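Local coordinates for protein dephospho-CoA kinase (Mycobacterium paratuberculosis, PDB 6N39) that probably catalyses the last step of coenzyme A biosynthesis, transferring a phosphate from ATP to the 3'-hydroxyl of dephospho-CoA, at residues Leu134-Arg145 / Arg173-Ser184; Ser255-Ala266 / Arg368-Arg376. One frame throughout, in Å; residues are numbered along the deposited sequence. Where two conformers were deposited one is given.

Contact 1 of 2, residues Leu134-Arg145 / Arg173-Ser184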
loop_
_atom_site.group_PDB
_atom_site.type_symbol
_atom_site.label_atom_id
_atom_site.label_comp_id
_atom_site.label_asym_id
_atom_site.label_seq_id
_atom_site.Cartn_x
_atom_site.Cartn_y
_atom_site.Cartn_z
ATOM N N LEU A 134 -2.456 4.292 -0.620
ATOM C CA LEU A 134 -3.695 3.918 0.045
ATOM C C LEU A 134 -4.753 3.676 -1.025
ATOM O O LEU A 134 -4.878 4.467 -1.956
ATOM C CB LEU A 134 -4.152 5.025 0.990
ATOM C CG LEU A 134 -5.317 4.750 1.928
ATOM C CD1 LEU A 134 -4.857 3.869 3.078
ATOM C CD2 LEU A 134 -5.854 6.078 2.444
ATOM N N VAL A 135 -5.517 2.598 -0.879
ATOM C CA VAL A 135 -6.563 2.242 -1.827
ATOM C C VAL A 135 -7.872 2.056 -1.063
ATOM O O VAL A 135 -7.919 1.321 -0.064
ATOM C CB VAL A 135 -6.197 0.969 -2.624
ATOM C CG1 VAL A 135 -7.340 0.546 -3.542
ATOM C CG2 VAL A 135 -4.921 1.195 -3.477
ATOM N N VAL A 136 -8.924 2.732 -1.530
ATOM C CA VAL A 136 -10.277 2.614 -0.987
ATOM C C VAL A 136 -11.146 1.899 -2.012
ATOM O O VAL A 136 -11.187 2.289 -3.187
ATOM C CB VAL A 136 -10.880 3.990 -0.655
ATOM C CG1 VAL A 136 -12.270 3.826 -0.021
ATOM C CG2 VAL A 136 -9.979 4.731 0.268
ATOM N N ILE A 137 -11.839 0.856 -1.585
ATOM C CA ILE A 137 -12.739 0.148 -2.485
ATOM C C ILE A 137 -14.106 0.086 -1.830
ATOM O O ILE A 137 -14.219 -0.296 -0.660
ATOM C CB ILE A 137 -12.214 -1.254 -2.833
ATOM C CG1 ILE A 137 -10.774 -1.135 -3.349
ATOM C CG2 ILE A 137 -13.116 -1.902 -3.867
ATOM C CD1 ILE A 137 -10.209 -2.381 -3.961
ATOM N N VAL A 138 -15.139 0.497 -2.572
ATOM C CA VAL A 138 -16.510 0.467 -2.083
ATOM C C VAL A 138 -17.162 -0.806 -2.597
ATOM O O VAL A 138 -16.867 -1.263 -3.709
ATOM C CB VAL A 138 -17.289 1.732 -2.504
ATOM C CG1 VAL A 138 -17.373 1.868 -4.018
ATOM C CG2 VAL A 138 -18.665 1.720 -1.909
ATOM N N TYR A 139 -18.006 -1.418 -1.769
ATOM C CA TYR A 139 -18.733 -2.611 -2.182
ATOM C C TYR A 139 -20.147 -2.543 -1.623
ATOM O O TYR A 139 -20.478 -1.667 -0.819
ATOM C CB TYR A 139 -18.027 -3.902 -1.729
ATOM C CG TYR A 139 -18.039 -4.101 -0.229
ATOM C CD1 TYR A 139 -17.122 -3.441 0.573
ATOM C CD2 TYR A 139 -18.974 -4.944 0.385
ATOM C CE1 TYR A 139 -17.122 -3.603 1.946
ATOM C CE2 TYR A 139 -18.984 -5.117 1.762
ATOM C CZ TYR A 139 -18.047 -4.442 2.537
ATOM O OH TYR A 139 -18.025 -4.594 3.908
ATOM N N ALA A 140 -20.983 -3.482 -2.057
ATOM C CA ALA A 140 -22.376 -3.536 -1.639
ATOM C C ALA A 140 -22.919 -4.925 -1.929
ATOM O O ALA A 140 -22.429 -5.616 -2.828
ATOM C CB ALA A 140 -23.229 -2.483 -2.357
ATOM N N ASP A 141 -23.942 -5.317 -1.162
ATOM C CA ASP A 141 -24.607 -6.595 -1.393
ATOM C C ASP A 141 -25.051 -6.696 -2.845
ATOM O O ASP A 141 -25.515 -5.718 -3.436
ATOM C CB ASP A 141 -25.825 -6.761 -0.473
ATOM C CG ASP A 141 -25.487 -6.612 1.006
ATOM O OD1 ASP A 141 -26.376 -6.174 1.771
ATOM O OD2 ASP A 141 -24.345 -6.923 1.403
ATOM N N VAL A 142 -24.907 -7.893 -3.421
ATOM C CA VAL A 142 -25.222 -8.061 -4.835
ATOM C C VAL A 142 -26.680 -7.708 -5.116
ATOM O O VAL A 142 -26.998 -7.162 -6.182
ATOM C CB VAL A 142 -24.882 -9.491 -5.300
ATOM C CG1 VAL A 142 -25.659 -10.527 -4.494
ATOM C CG2 VAL A 142 -25.174 -9.645 -6.784
ATOM N N GLU A 143 -27.583 -7.987 -4.172
ATOM C CA GLU A 143 -28.987 -7.648 -4.397
ATOM C C GLU A 143 -29.171 -6.137 -4.465
ATOM O O GLU A 143 -29.959 -5.635 -5.280
ATOM C CB GLU A 143 -29.864 -8.259 -3.303
ATOM N N VAL A 144 -28.428 -5.394 -3.638
ATOM C CA VAL A 144 -28.504 -3.936 -3.669
ATOM C C VAL A 144 -27.968 -3.403 -4.991
ATOM O O VAL A 144 -28.589 -2.544 -5.632
ATOM C CB VAL A 144 -27.748 -3.336 -2.468
ATOM C CG1 VAL A 144 -27.560 -1.836 -2.642
ATOM C CG2 VAL A 144 -28.479 -3.639 -1.165
ATOM N N ARG A 145 -26.797 -3.889 -5.412
ATOM C CA ARG A 145 -26.220 -3.448 -6.678
ATOM C C ARG A 145 -27.175 -3.713 -7.832
ATOM O O ARG A 145 -27.345 -2.863 -8.721
ATOM C CB ARG A 145 -24.882 -4.152 -6.917
ATOM C CG ARG A 145 -23.849 -3.900 -5.820
ATOM C CD ARG A 145 -22.634 -4.800 -5.987
ATOM N NE ARG A 145 -21.955 -4.549 -7.251
ATOM C CZ ARG A 145 -21.041 -5.352 -7.779
ATOM N NH1 ARG A 145 -20.698 -6.466 -7.151
ATOM N NH2 ARG A 145 -20.475 -5.040 -8.934
ATOM N N ARG A 173 -10.975 -7.796 -4.940
ATOM C CA ARG A 173 -10.980 -6.424 -4.446
ATOM C C ARG A 173 -10.481 -6.364 -3.011
ATOM O O ARG A 173 -9.599 -5.564 -2.681
ATOM C CB ARG A 173 -12.385 -5.821 -4.539
ATOM C CG ARG A 173 -12.916 -5.657 -5.955
ATOM C CD ARG A 173 -14.344 -5.115 -5.951
ATOM N NE ARG A 173 -14.833 -4.977 -7.320
ATOM C CZ ARG A 173 -15.763 -5.747 -7.872
ATOM N NH1 ARG A 173 -16.346 -6.708 -7.167
ATOM N NH2 ARG A 173 -16.109 -5.549 -9.137
ATOM N N ARG A 174 -11.043 -7.208 -2.141
ATOM C CA ARG A 174 -10.689 -7.171 -0.726
ATOM C C ARG A 174 -9.193 -7.361 -0.545
ATOM O O ARG A 174 -8.574 -6.713 0.306
ATOM C CB ARG A 174 -11.461 -8.250 0.034
ATOM C CG ARG A 174 -11.241 -8.237 1.530
ATOM C CD ARG A 174 -11.693 -6.910 2.056
ATOM N NE ARG A 174 -11.349 -6.659 3.452
ATOM C CZ ARG A 174 -10.292 -5.957 3.849
ATOM N NH1 ARG A 174 -9.447 -5.446 2.956
ATOM N NH2 ARG A 174 -10.086 -5.766 5.144
ATOM N N ALA A 175 -8.587 -8.219 -1.372
ATOM C CA ALA A 175 -7.157 -8.476 -1.237
ATOM C C ALA A 175 -6.316 -7.205 -1.384
ATOM O O ALA A 175 -5.242 -7.107 -0.779
ATOM C CB ALA A 175 -6.725 -9.545 -2.255
ATOM N N VAL A 176 -6.775 -6.215 -2.154
ATOM C CA VAL A 176 -5.955 -5.039 -2.418
ATOM C C VAL A 176 -6.551 -3.756 -1.826
ATOM O O VAL A 176 -6.064 -2.666 -2.111
ATOM C CB VAL A 176 -5.677 -4.878 -3.927
ATOM C CG1 VAL A 176 -4.823 -6.060 -4.464
ATOM C CG2 VAL A 176 -6.982 -4.798 -4.720
ATOM N N ALA A 177 -7.576 -3.855 -0.991
ATOM C CA ALA A 177 -8.181 -2.670 -0.385
ATOM C C ALA A 177 -7.534 -2.361 0.966
ATOM O O ALA A 177 -7.582 -3.184 1.888
ATOM C CB ALA A 177 -9.684 -2.862 -0.194
ATOM N N ASP A 178 -6.964 -1.160 1.097
ATOM C CA ASP A 178 -6.587 -0.699 2.433
ATOM C C ASP A 178 -7.815 -0.333 3.238
ATOM O O ASP A 178 -7.858 -0.554 4.457
ATOM C CB ASP A 178 -5.653 0.498 2.343
ATOM C CG ASP A 178 -4.368 0.156 1.632
ATOM O OD1 ASP A 178 -3.524 -0.523 2.245
ATOM O OD2 ASP A 178 -4.237 0.501 0.439
ATOM N N ILE A 179 -8.820 0.233 2.573
ATOM C CA ILE A 179 -10.079 0.594 3.214
ATOM C C ILE A 179 -11.202 -0.051 2.413
ATOM O O ILE A 179 -11.313 0.166 1.200
ATOM C CB ILE A 179 -10.262 2.116 3.308
ATOM C CG1 ILE A 179 -9.147 2.724 4.184
ATOM C CG2 ILE A 179 -11.624 2.441 3.872
ATOM C CD1 ILE A 179 -9.017 4.226 4.069
ATOM N N TRP A 180 -11.998 -0.864 3.087
ATOM C CA TRP A 180 -13.023 -1.726 2.503
ATOM C C TRP A 180 -14.348 -1.171 3.007
ATOM O O TRP A 180 -14.698 -1.364 4.172
ATOM C CB TRP A 180 -12.780 -3.162 2.958
ATOM C CG TRP A 180 -13.674 -4.222 2.421
ATOM C CD1 TRP A 180 -14.421 -5.101 3.147
ATOM C CD2 TRP A 180 -13.881 -4.558 1.046
ATOM N NE1 TRP A 180 -15.098 -5.955 2.308
ATOM C CE2 TRP A 180 -14.782 -5.641 1.012
ATOM C CE3 TRP A 180 -13.402 -4.042 -0.161
ATOM C CZ2 TRP A 180 -15.216 -6.210 -0.177
ATOM C CZ3 TRP A 180 -13.828 -4.611 -1.336
ATOM C CH2 TRP A 180 -14.726 -5.685 -1.338
ATOM N N LEU A 181 -15.088 -0.487 2.138
ATOM C CA LEU A 181 -16.144 0.418 2.573
ATOM C C LEU A 181 -17.498 -0.071 2.063
ATOM O O LEU A 181 -17.724 -0.146 0.850
ATOM C CB LEU A 181 -15.811 1.828 2.087
ATOM C CG LEU A 181 -16.342 3.015 2.849
ATOM C CD1 LEU A 181 -15.548 4.253 2.489
ATOM C CD2 LEU A 181 -17.799 3.173 2.475
ATOM N N ASP A 182 -18.400 -0.387 2.994
ATOM C CA ASP A 182 -19.675 -1.018 2.678
ATOM C C ASP A 182 -20.710 0.055 2.357
ATOM O O ASP A 182 -21.011 0.907 3.198
ATOM C CB ASP A 182 -20.131 -1.895 3.849
ATOM C CG ASP A 182 -21.401 -2.701 3.539
ATOM O OD1 ASP A 182 -22.048 -2.486 2.492
ATOM O OD2 ASP A 182 -21.760 -3.566 4.362
ATOM N N ASN A 183 -21.250 0.013 1.139
ATOM C CA ASN A 183 -22.282 0.957 0.726
ATOM C C ASN A 183 -23.596 0.221 0.489
ATOM O O ASN A 183 -24.259 0.420 -0.534
ATOM C CB ASN A 183 -21.850 1.728 -0.530
ATOM C CG ASN A 183 -22.871 2.778 -0.966
ATOM O OD1 ASN A 183 -23.541 3.389 -0.135
ATOM N ND2 ASN A 183 -23.008 2.968 -2.276
ATOM N N SER A 184 -23.987 -0.634 1.434
ATOM C CA SER A 184 -25.279 -1.302 1.327
ATOM C C SER A 184 -26.431 -0.465 1.864
ATOM O O SER A 184 -27.588 -0.832 1.638
ATOM C CB SER A 184 -25.254 -2.646 2.063
ATOM O OG SER A 184 -24.334 -3.547 1.474
HETATM O O HOH W 1 -16.252 -3.304 5.681
HETATM O O HOH W 2 -18.608 -6.429 -10.349
HETATM O O HOH W 3 -18.643 -8.388 -7.842
#

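Contact 2 of 2, residues Ser255-Ala266 / Arg368-Arg376. With ACT (acetate ion), chain F; ACT (acetate ion), chain C; ACT (acetate ion), chain G.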
loop_
_atom_site.group_PDB
_atom_site.type_symbol
_atom_site.label_atom_id
_atom_site.label_comp_id
_atom_site.label_asym_id
_atom_site.label_seq_id
_atom_site.Cartn_x
_atom_site.Cartn_y
_atom_site.Cartn_z
ATOM N N SER A 255 7.645 -10.071 14.385
ATOM C CA SER A 255 6.651 -10.913 15.056
ATOM C C SER A 255 5.373 -11.084 14.244
ATOM O O SER A 255 4.726 -12.135 14.344
ATOM C CB SER A 255 6.293 -10.339 16.426
ATOM O OG SER A 255 7.234 -10.722 17.404
ATOM N N THR A 256 4.967 -10.070 13.464
ATOM C CA THR A 256 3.742 -10.244 12.689
ATOM C C THR A 256 3.933 -11.173 11.500
ATOM O O THR A 256 2.934 -11.553 10.887
ATOM C CB THR A 256 3.156 -8.904 12.191
ATOM O OG1 THR A 256 4.025 -8.299 11.235
ATOM C CG2 THR A 256 2.908 -7.926 13.352
ATOM N N ALA A 257 5.168 -11.579 11.184
ATOM C CA ALA A 257 5.420 -12.519 10.095
ATOM C C ALA A 257 5.403 -13.981 10.531
ATOM O O ALA A 257 5.505 -14.867 9.676
ATOM C CB ALA A 257 6.766 -12.218 9.425
ATOM N N LEU A 258 5.287 -14.266 11.820
ATOM C CA LEU A 258 5.230 -15.655 12.253
ATOM C C LEU A 258 3.881 -16.279 11.898
ATOM O O LEU A 258 2.871 -15.577 11.810
ATOM C CB LEU A 258 5.464 -15.754 13.754
ATOM C CG LEU A 258 6.803 -15.172 14.215
ATOM C CD1 LEU A 258 6.936 -15.260 15.725
ATOM C CD2 LEU A 258 7.956 -15.891 13.526
ATOM N N PRO A 259 3.841 -17.596 11.672
ATOM C CA PRO A 259 2.555 -18.270 11.455
ATOM C C PRO A 259 1.584 -17.985 12.590
ATOM O O PRO A 259 1.954 -18.003 13.770
ATOM C CB PRO A 259 2.934 -19.757 11.405
ATOM C CG PRO A 259 4.338 -19.765 10.943
ATOM C CD PRO A 259 4.977 -18.520 11.523
ATOM N N GLY A 260 0.333 -17.717 12.215
ATOM C CA GLY A 260 -0.708 -17.392 13.166
ATOM C C GLY A 260 -0.883 -18.424 14.261
ATOM O O GLY A 260 -1.219 -19.583 13.994
ATOM N N ASP A 261 -0.645 -18.008 15.500
ATOM C CA ASP A 261 -0.831 -18.856 16.675
ATOM C C ASP A 261 -1.618 -18.045 17.695
ATOM O O ASP A 261 -1.079 -17.055 18.233
ATOM C CB ASP A 261 0.519 -19.308 17.228
ATOM C CG ASP A 261 0.393 -20.192 18.462
ATOM O OD1 ASP A 261 -0.735 -20.438 18.937
ATOM O OD2 ASP A 261 1.445 -20.642 18.962
ATOM N N PRO A 262 -2.871 -18.407 17.990
ATOM C CA PRO A 262 -3.673 -17.586 18.914
ATOM C C PRO A 262 -3.088 -17.485 20.315
ATOM O O PRO A 262 -3.416 -16.537 21.041
ATOM C CB PRO A 262 -5.036 -18.296 18.924
ATOM C CG PRO A 262 -4.749 -19.690 18.456
ATOM C CD PRO A 262 -3.628 -19.559 17.472
ATOM N N ASP A 263 -2.237 -18.425 20.720
ATOM C CA ASP A 263 -1.593 -18.363 22.023
ATOM C C ASP A 263 -0.351 -17.479 22.024
ATOM O O ASP A 263 0.261 -17.310 23.085
ATOM C CB ASP A 263 -1.234 -19.774 22.493
ATOM C CG ASP A 263 -2.454 -20.681 22.604
ATOM O OD1 ASP A 263 -3.501 -20.230 23.118
ATOM O OD2 ASP A 263 -2.366 -21.849 22.171
ATOM N N PHE A 264 0.031 -16.926 20.869
ATOM C CA PHE A 264 1.118 -15.967 20.744
ATOM C C PHE A 264 0.550 -14.547 20.884
ATOM O O PHE A 264 -0.646 -14.357 21.124
ATOM C CB PHE A 264 1.843 -16.183 19.410
ATOM C CG PHE A 264 3.180 -15.488 19.302
ATOM C CD1 PHE A 264 4.219 -15.803 20.165
ATOM C CD2 PHE A 264 3.399 -14.532 18.323
ATOM C CE1 PHE A 264 5.448 -15.168 20.063
ATOM C CE2 PHE A 264 4.626 -13.889 18.212
ATOM C CZ PHE A 264 5.651 -14.207 19.084
ATOM N N ALA A 265 1.405 -13.535 20.723
ATOM C CA ALA A 265 1.002 -12.144 20.906
ATOM C C ALA A 265 2.114 -11.234 20.414
ATOM O O ALA A 265 3.295 -11.589 20.484
ATOM C CB ALA A 265 0.680 -11.842 22.379
ATOM N N ALA A 266 1.726 -10.057 19.922
ATOM C CA ALA A 266 2.696 -9.143 19.337
ATOM C C ALA A 266 2.142 -7.727 19.362
ATOM O O ALA A 266 0.933 -7.514 19.455
ATOM C CB ALA A 266 3.053 -9.536 17.899
ATOM N N ARG A 368 9.967 -19.610 20.600
ATOM C CA ARG A 368 8.796 -18.741 20.515
ATOM C C ARG A 368 8.189 -18.498 21.887
ATOM O O ARG A 368 7.811 -17.366 22.215
ATOM C CB ARG A 368 7.734 -19.354 19.601
ATOM C CG ARG A 368 7.997 -19.216 18.135
ATOM C CD ARG A 368 6.691 -19.265 17.318
ATOM N NE ARG A 368 5.860 -20.447 17.574
ATOM C CZ ARG A 368 6.069 -21.658 17.056
ATOM N NH1 ARG A 368 7.113 -21.889 16.265
ATOM N NH2 ARG A 368 5.231 -22.649 17.334
ATOM N N ALA A 369 8.053 -19.560 22.688
ATOM C CA ALA A 369 7.504 -19.402 24.031
ATOM C C ALA A 369 8.394 -18.505 24.889
ATOM O O ALA A 369 7.895 -17.629 25.612
ATOM C CB ALA A 369 7.314 -20.775 24.683
ATOM N N ASP A 370 9.711 -18.725 24.838
ATOM C CA ASP A 370 10.642 -17.856 25.560
ATOM C C ASP A 370 10.443 -16.400 25.164
ATOM O O ASP A 370 10.371 -15.507 26.024
ATOM C CB ASP A 370 12.088 -18.265 25.280
ATOM C CG ASP A 370 12.497 -19.523 25.999
ATOM O OD1 ASP A 370 11.729 -20.006 26.858
ATOM O OD2 ASP A 370 13.598 -20.031 25.698
ATOM N N TYR A 371 10.365 -16.143 23.856
ATOM C CA TYR A 371 10.214 -14.775 23.369
ATOM C C TYR A 371 8.907 -14.168 23.854
ATOM O O TYR A 371 8.872 -13.011 24.292
ATOM C CB TYR A 371 10.286 -14.765 21.837
ATOM C CG TYR A 371 10.324 -13.394 21.205
ATOM C CD1 TYR A 371 10.928 -12.323 21.852
ATOM C CD2 TYR A 371 9.756 -13.169 19.954
ATOM C CE1 TYR A 371 10.970 -11.060 21.272
ATOM C CE2 TYR A 371 9.792 -11.907 19.361
ATOM C CZ TYR A 371 10.405 -10.859 20.030
ATOM O OH TYR A 371 10.450 -9.605 19.464
ATOM N N LEU A 372 7.820 -14.942 23.790
ATOM C CA LEU A 372 6.536 -14.451 24.267
ATOM C C LEU A 372 6.599 -14.079 25.742
ATOM O O LEU A 372 6.058 -13.043 26.152
ATOM C CB LEU A 372 5.451 -15.494 24.024
ATOM C CG LEU A 372 4.086 -15.054 24.556
ATOM C CD1 LEU A 372 3.619 -13.801 23.827
ATOM C CD2 LEU A 372 3.068 -16.161 24.425
ATOM N N ALA A 373 7.255 -14.912 26.558
ATOM C CA ALA A 373 7.335 -14.605 27.983
ATOM C C ALA A 373 8.126 -13.323 28.221
ATOM O O ALA A 373 7.756 -12.502 29.078
ATOM C CB ALA A 373 7.954 -15.775 28.750
ATOM N N VAL A 374 9.209 -13.128 27.463
ATOM C CA VAL A 374 9.955 -11.877 27.577
ATOM C C VAL A 374 9.061 -10.693 27.223
ATOM O O VAL A 374 9.061 -9.666 27.917
ATOM C CB VAL A 374 11.214 -11.904 26.691
ATOM C CG1 VAL A 374 11.829 -10.519 26.636
ATOM C CG2 VAL A 374 12.231 -12.902 27.222
ATOM N N LYS A 375 8.288 -10.820 26.137
ATOM C CA LYS A 375 7.418 -9.726 25.718
ATOM C C LYS A 375 6.376 -9.404 26.780
ATOM O O LYS A 375 6.095 -8.231 27.046
ATOM C CB LYS A 375 6.733 -10.058 24.390
ATOM C CG LYS A 375 7.667 -10.098 23.192
ATOM C CD LYS A 375 6.942 -9.674 21.932
ATOM C CE LYS A 375 6.692 -10.832 21.000
ATOM N NZ LYS A 375 5.906 -10.387 19.813
ATOM N N ARG A 376 5.772 -10.432 27.382
ATOM C CA ARG A 376 4.781 -10.193 28.428
ATOM C C ARG A 376 5.402 -9.504 29.628
ATOM O O ARG A 376 4.795 -8.602 30.223
ATOM C CB ARG A 376 4.135 -11.507 28.859
ATOM C CG ARG A 376 3.359 -12.194 27.752
ATOM C CD ARG A 376 1.870 -12.091 27.981
ATOM N NE ARG A 376 1.093 -12.701 26.903
ATOM C CZ ARG A 376 0.949 -14.013 26.725
ATOM N NH1 ARG A 376 0.213 -14.467 25.717
ATOM N NH2 ARG A 376 1.541 -14.875 27.545
HETATM C C ACT F . -1.394 -11.435 25.255
HETATM O O ACT F . -0.614 -10.897 26.112
HETATM O OXT ACT F . -1.473 -12.658 24.915
HETATM C CH3 ACT F . -2.388 -10.445 24.518
HETATM C C ACT C . 9.924 -8.468 16.334
HETATM O O ACT C . 9.511 -9.382 17.104
HETATM O OXT ACT C . 9.260 -7.800 15.498
HETATM C CH3 ACT C . 11.464 -8.089 16.436
HETATM C C ACT G . 6.856 -7.039 19.539
HETATM O O ACT G . 7.232 -6.590 20.675
HETATM O OXT ACT G . 5.804 -7.708 19.227
HETATM C CH3 ACT G . 7.825 -6.741 18.341
#

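Contact 1 of 2, residues Leu134-Arg145 / Arg173-Ser184
Val-135 N donates to Asp-178 OD2 over 2.8 Å, reaching the carboxylate oxygen on its anti side, while OD1 of Asp-178 forms a salt bridge with Arg-238. From this grip the strands 135-139 and 179-182 run on as parallel neighbours in the five-stranded sheet of the P-loop kinase fold, 179-182 forming one of its edges. The chain zips through Ile-179 N to Val-135 O, Ile-137 N to Ile-179 O, Leu-181 N to Ile-137 O and Tyr-139 N to Leu-181 O. Asn-183 N closes the series on Tyr-139 O at 2.7 Å. Where the strands end, Ser-184 OG accepts from Asp-141 N and donates to the syn lone pair of Asp-182 OD1 at 2.7 Å, so one hydroxyl bridges both segments. Asn-183 ND2 binds Ala-20 O in the predicted ATP-binding loop, which ties the turn after the edge strand to the P-loop. One water joins NH2 of Arg-145 to NH2 of Arg-173 and another joins their NH1 atoms, both at the edge of the Arg-145 guanidinium and only the second in the plane of Arg-173; Asp-170 pairs with Arg-173, and Ile-18 O accepts from Arg-145.

On the face carrying Val-136, Val-138, Ile-179 and Leu-181, branched side chains pack beneath helices 22-31 and 187-210. On the other face Ile-137 lays CD1 against Ala-177 CB and the carbonyl of Arg-173, and CG2 meets the Trp-180 edge at CZ3. A chi1 of 68° turns the Tyr-139 ring toward the neighbouring strand, into an offset stack on the five-membered ring of Trp-180, centroids 3.9 Å apart and planes at 13°. Asp-182 CA makes a CH-pi contact over the opposite tyrosine face, and a water joins Tyr-139 OH, 2.8 Å away, to Trp-180 O.

Contact 2 of 2, residues Ser255-Ala266 / Arg368-Arg376
Phe-264 and Leu-372 lie alongside one another, pointing opposite ways, the ring atom CE1 of Phe-264 lying 4.0 Å from Leu-372 CB. The phenylalanine leaves the loop with CG anti to its own N (chi1 -166°), which sends the ring across helix 365-382, in beside Leu-372: its edge meets the carbonyl of Arg-368 and CD2 of Tyr-371. Leu-372 spreads its two methyl branches over the loop, CD1 at 3.8 Å from Ala-265 CB and CD2 against the carbonyl oxygen of Asp-263. Leu-258 CD1 meets the aliphatic part of Arg-368 more loosely.

Beyond this apolar patch, Lys-375 bends at chi2 and chi3 and passes across Phe-264 at about a right angle. Its NZ ties both ends of the loop to the helix, donating to Ser-255 OG at 2.8 Å and to Ala-265 O at 3.0 Å, the latter in the carbonyl plane on a lone pair. A third bond, of 2.7 Å, runs from Lys-375 NZ to OXT of acetate G. Acetate C takes bonds from Ser-255 N and OG and from Tyr-371 OH, whose hydroxyl also meets Lys-393. At the outer rim Arg-376 NE bonds O of acetate F and NH1 bonds OXT, which lies at the guanidinium edge, while Leu-372 CD1 covers a guanidinium face. The acetates probably come from the crystallisation liquor.

In the loop itself Asp-261 OD1 accepts from Asp-263 N, an Asx turn within the type I turn 261-264. The contact packs the loop after strand 249-253 onto helix 365-382, within the UPF0157 (GrpB) domain of the nucleotidyltransferase clan.

Contact 1 is complete along the chain before contact 2 begins: 134-145/173-184 belongs to the dephospho-CoA kinase part, 255-266/368-376 to the GrpB-like part. Their centres are about 32 Å apart and their nearest atoms about 14 Å, without touching. They share no sheet. Contact 1 pairs the last two strands of the parallel five-stranded sheet, whereas contact 2 joins a loop beside the mixed four-stranded sheet to helix 365-382. Arg-238 of helix 228-243 reaches Asp-178 of contact 1, and Trp-228 of that helix touches Ala-266 of contact 2, an indirect bridge consistent with the C-terminal domain's role in proper folding of the full-length enzyme.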